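Local coordinates for endo-beta-1,4-mannanase (Alicyclobacillus acidocaldarius, PDB 4CD8), which hydrolyses internal beta-1,4-mannosidic bonds of mannans as a family GH113 glycoside hydrolase, at residues Asp196-Ser201 against Lys225-Met230. Sequence-based numbering, arbitrary orientation.
Sequences DLISSS and KPLFFM
The carbonyl oxygen of Ile198 takes two donors from the neighbouring strand. Phe228 N makes a hydrogen bond of 2.9 Å to Ile198 O, and the CA-H of Leu227 adds a weaker contact. Ile198 N in turn donates to Pro226 O at 2.9 Å, so the N and O of Ile198 bracket Leu227, bonding to the residues before and after it. Farther along, Ser200 N reaches Phe228 O in the carbonyl plane, in a longer and more bent bond of 3.2 Å.

Ile198 points to the side where helix 209-223 packs, and touches Val219 and His223 there. Its CG2, anti to the backbone N, meets Leu227 CD1 at 3.8 Å. The CG1 arm runs out extended (chi2 171°), and its CD1 lies 3.7 Å from Lys225 CB. Cutting the side chain back to that of an alanine would probably leave Leu227 CD1 and Lys225 CB without these apolar partners and open a gap against the helix.

On the opposite side, Ser199 CB sits over one face of the Phe228 ring, 3.9 Å from its centroid. Leu197 CB meets the same ring in plane at its edge. Ser199 OG is hydrogen-bonded with Thr178 OG1 and Tyr179 O of strand 176-182, on the other flank of strand 197-201. Phe228 and Leu197 also touch Met145, toward the barrel interior. Parallel neighbouring strands 197-201 and 227-232, joined by helix 209-223, make a beta-alpha-beta unit of the TIM barrel.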
ATOM      1  N   ASP A 196      11.659  -2.619   9.274  1.00 13.33           N
ATOM      2  CA  ASP A 196      12.869  -2.271   8.498  1.00 15.58           C
ATOM      3  C   ASP A 196      12.802  -0.949   7.788  1.00 15.96           C
ATOM      4  O   ASP A 196      13.802  -0.286   7.553  1.00 17.44           O
ATOM      5  CB  ASP A 196      13.177  -3.390   7.516  1.00 13.58           C
ATOM      6  CG  ASP A 196      13.282  -4.743   8.216  1.00 17.71           C
ATOM      7  OD1 ASP A 196      13.936  -4.800   9.274  1.00 20.20           O
ATOM      8  OD2 ASP A 196      12.743  -5.740   7.744  1.00 16.06           O
ATOM      9  N   LEU A 197      11.592  -0.614   7.334  1.00 14.37           N
ATOM     10  CA  LEU A 197      11.349   0.581   6.539  1.00 14.57           C
ATOM     11  C   LEU A 197      10.112   1.288   7.041  1.00 14.44           C
ATOM     12  O   LEU A 197       9.085   0.648   7.294  1.00 14.41           O
ATOM     13  CB  LEU A 197      11.107   0.232   5.056  1.00 17.25           C
ATOM     14  CG  LEU A 197      12.254  -0.486   4.353  1.00 21.92           C
ATOM     15  CD1 LEU A 197      11.743  -1.295   3.173  1.00 22.87           C
ATOM     16  CD2 LEU A 197      13.280   0.552   3.917  1.00 25.67           C
ATOM     17  N   ILE A 198      10.207   2.596   7.144  1.00 14.65           N
ATOM     18  CA  ILE A 198       9.043   3.419   7.482  1.00 15.38           C
ATOM     19  C   ILE A 198       8.311   3.696   6.181  1.00 14.74           C
ATOM     20  O   ILE A 198       8.948   4.037   5.213  1.00 14.58           O
ATOM     21  CB  ILE A 198       9.485   4.769   8.110  1.00 16.76           C
ATOM     22  CG1 ILE A 198      10.148   4.508   9.453  1.00 17.12           C
ATOM     23  CG2 ILE A 198       8.324   5.671   8.352  1.00 16.53           C
ATOM     24  CD1 ILE A 198      10.825   5.712  10.074  1.00 20.26           C
ATOM     25  N   SER A 199       6.975   3.527   6.157  1.00 14.21           N
ATOM     26  CA  SER A 199       6.220   3.936   4.964  1.00 14.25           C
ATOM     27  C   SER A 199       4.894   4.557   5.285  1.00 15.15           C
ATOM     28  O   SER A 199       4.346   4.371   6.363  1.00 14.29           O
ATOM     29  CB  SER A 199       5.997   2.751   4.023  1.00 14.68           C
ATOM     30  OG  SER A 199       5.127   1.772   4.555  1.00 14.87           O
ATOM     31  N   SER A 200       4.397   5.354   4.319  1.00 14.68           N
ATOM     32  CA  SER A 200       3.136   6.018   4.547  1.00 14.26           C
ATOM     33  C   SER A 200       2.289   6.079   3.288  1.00 14.19           C
ATOM     34  O   SER A 200       2.765   5.831   2.193  1.00 14.16           O
ATOM     35  CB  SER A 200       3.318   7.423   5.099  1.00 16.48           C
ATOM     36  OG  SER A 200       3.995   8.224   4.174  1.00 18.81           O
ATOM     37  N   SER A 201       1.001   6.355   3.513  1.00 16.15           N
ATOM     38  CA  SER A 201       0.036   6.618   2.441  1.00 16.81           C
ATOM     39  C   SER A 201       0.063   8.103   2.243  1.00 15.40           C
ATOM     40  O   SER A 201      -0.667   8.831   2.884  1.00 19.22           O
ATOM     41  CB  SER A 201      -1.365   6.135   2.842  1.00 16.39           C
ATOM     42  OG  SER A 201      -1.410   4.719   2.860  1.00 16.56           O
ATOM     43  N   LYS A 225      15.907   5.180  10.070  1.00 19.96           N
ATOM     44  CA  LYS A 225      15.337   4.204   9.162  1.00 17.62           C
ATOM     45  C   LYS A 225      15.042   4.929   7.865  1.00 16.74           C
ATOM     46  O   LYS A 225      14.655   6.112   7.908  1.00 22.13           O
ATOM     47  CB  LYS A 225      13.949   3.707   9.623  1.00 26.55           C
ATOM     48  CG  LYS A 225      13.870   2.982  10.944  1.00 31.62           C
ATOM     49  CD  LYS A 225      14.079   1.508  10.744  1.00 25.09           C
ATOM     50  CE  LYS A 225      14.181   0.823  12.082  1.00 17.27           C
ATOM     51  NZ  LYS A 225      14.855  -0.433  11.842  1.00 21.39           N
ATOM     52  N   PRO A 226      15.166   4.226   6.721  1.00 18.57           N
ATOM     53  CA  PRO A 226      14.655   4.876   5.508  1.00 18.59           C
ATOM     54  C   PRO A 226      13.140   4.963   5.498  1.00 18.46           C
ATOM     55  O   PRO A 226      12.454   4.186   6.168  1.00 17.46           O
ATOM     56  CB  PRO A 226      15.093   3.951   4.375  1.00 20.47           C
ATOM     57  CG  PRO A 226      16.141   3.078   5.003  1.00 24.77           C
ATOM     58  CD  PRO A 226      15.690   2.893   6.427  1.00 23.25           C
ATOM     59  N   LEU A 227      12.669   5.913   4.723  1.00 17.57           N
ATOM     60  CA  LEU A 227      11.243   6.174   4.587  1.00 15.43           C
ATOM     61  C   LEU A 227      10.839   6.139   3.116  1.00 15.73           C
ATOM     62  O   LEU A 227      11.501   6.750   2.274  1.00 18.31           O
ATOM     63  CB  LEU A 227      10.882   7.541   5.194  1.00 17.00           C
ATOM     64  CG  LEU A 227       9.383   7.939   5.247  1.00 17.72           C
ATOM     65  CD1 LEU A 227       9.169   8.835   6.469  1.00 20.28           C
ATOM     66  CD2 LEU A 227       8.833   8.608   3.979  1.00 18.20           C
ATOM     67  N   PHE A 228       9.705   5.465   2.811  1.00 16.48           N
ATOM     68  CA  PHE A 228       9.168   5.555   1.476  1.00 15.80           C
ATOM     69  C   PHE A 228       7.652   5.588   1.531  1.00 14.93           C
ATOM     70  O   PHE A 228       7.059   5.510   2.604  1.00 15.91           O
ATOM     71  CB  PHE A 228       9.688   4.418   0.604  1.00 17.32           C
ATOM     72  CG  PHE A 228       9.025   3.083   0.845  1.00 14.64           C
ATOM     73  CD1 PHE A 228       9.366   2.297   1.914  1.00 17.36           C
ATOM     74  CD2 PHE A 228       8.022   2.622  -0.027  1.00 16.64           C
ATOM     75  CE1 PHE A 228       8.762   1.052   2.117  1.00 13.50           C
ATOM     76  CE2 PHE A 228       7.424   1.392   0.164  1.00 15.74           C
ATOM     77  CZ  PHE A 228       7.802   0.594   1.240  1.00 15.77           C
ATOM     78  N   PHE A 229       7.043   5.792   0.360  1.00 14.43           N
ATOM     79  CA  PHE A 229       5.600   5.888   0.302  1.00 15.80           C
ATOM     80  C   PHE A 229       5.008   4.541  -0.167  1.00 13.59           C
ATOM     81  O   PHE A 229       5.178   4.143  -1.313  1.00 14.12           O
ATOM     82  CB  PHE A 229       5.178   7.009  -0.642  1.00 16.56           C
ATOM     83  CG  PHE A 229       5.745   8.362  -0.288  1.00 17.05           C
ATOM     84  CD1 PHE A 229       5.962   8.738   1.035  1.00 16.68           C
ATOM     85  CD2 PHE A 229       6.049   9.273  -1.289  1.00 15.72           C
ATOM     86  CE1 PHE A 229       6.487   9.988   1.353  1.00 17.30           C
ATOM     87  CE2 PHE A 229       6.556  10.512  -0.986  1.00 17.70           C
ATOM     88  CZ  PHE A 229       6.767  10.880   0.335  1.00 19.29           C
ATOM     89  N   MET A 230       4.362   3.833   0.765  1.00 14.17           N
ATOM     90  CA  MET A 230       3.665   2.579   0.433  1.00 14.33           C
ATOM     91  C   MET A 230       2.407   2.792  -0.395  1.00 14.66           C
ATOM     92  O   MET A 230       2.026   1.873  -1.083  1.00 16.42           O
ATOM     93  CB  MET A 230       3.385   1.692   1.660  1.00 14.74           C
ATOM     94  CG  MET A 230       4.435   0.607   1.886  1.00 19.68           C
ATOM     95  SD  MET A 230       4.584  -0.622   0.562  1.00 21.00           S
ATOM     96  CE  MET A 230       2.982  -1.336   0.432  1.00 23.09           C
TER
HETATM   97  O   HOH W   1      16.140  -0.636   8.772  1.00 27.93           O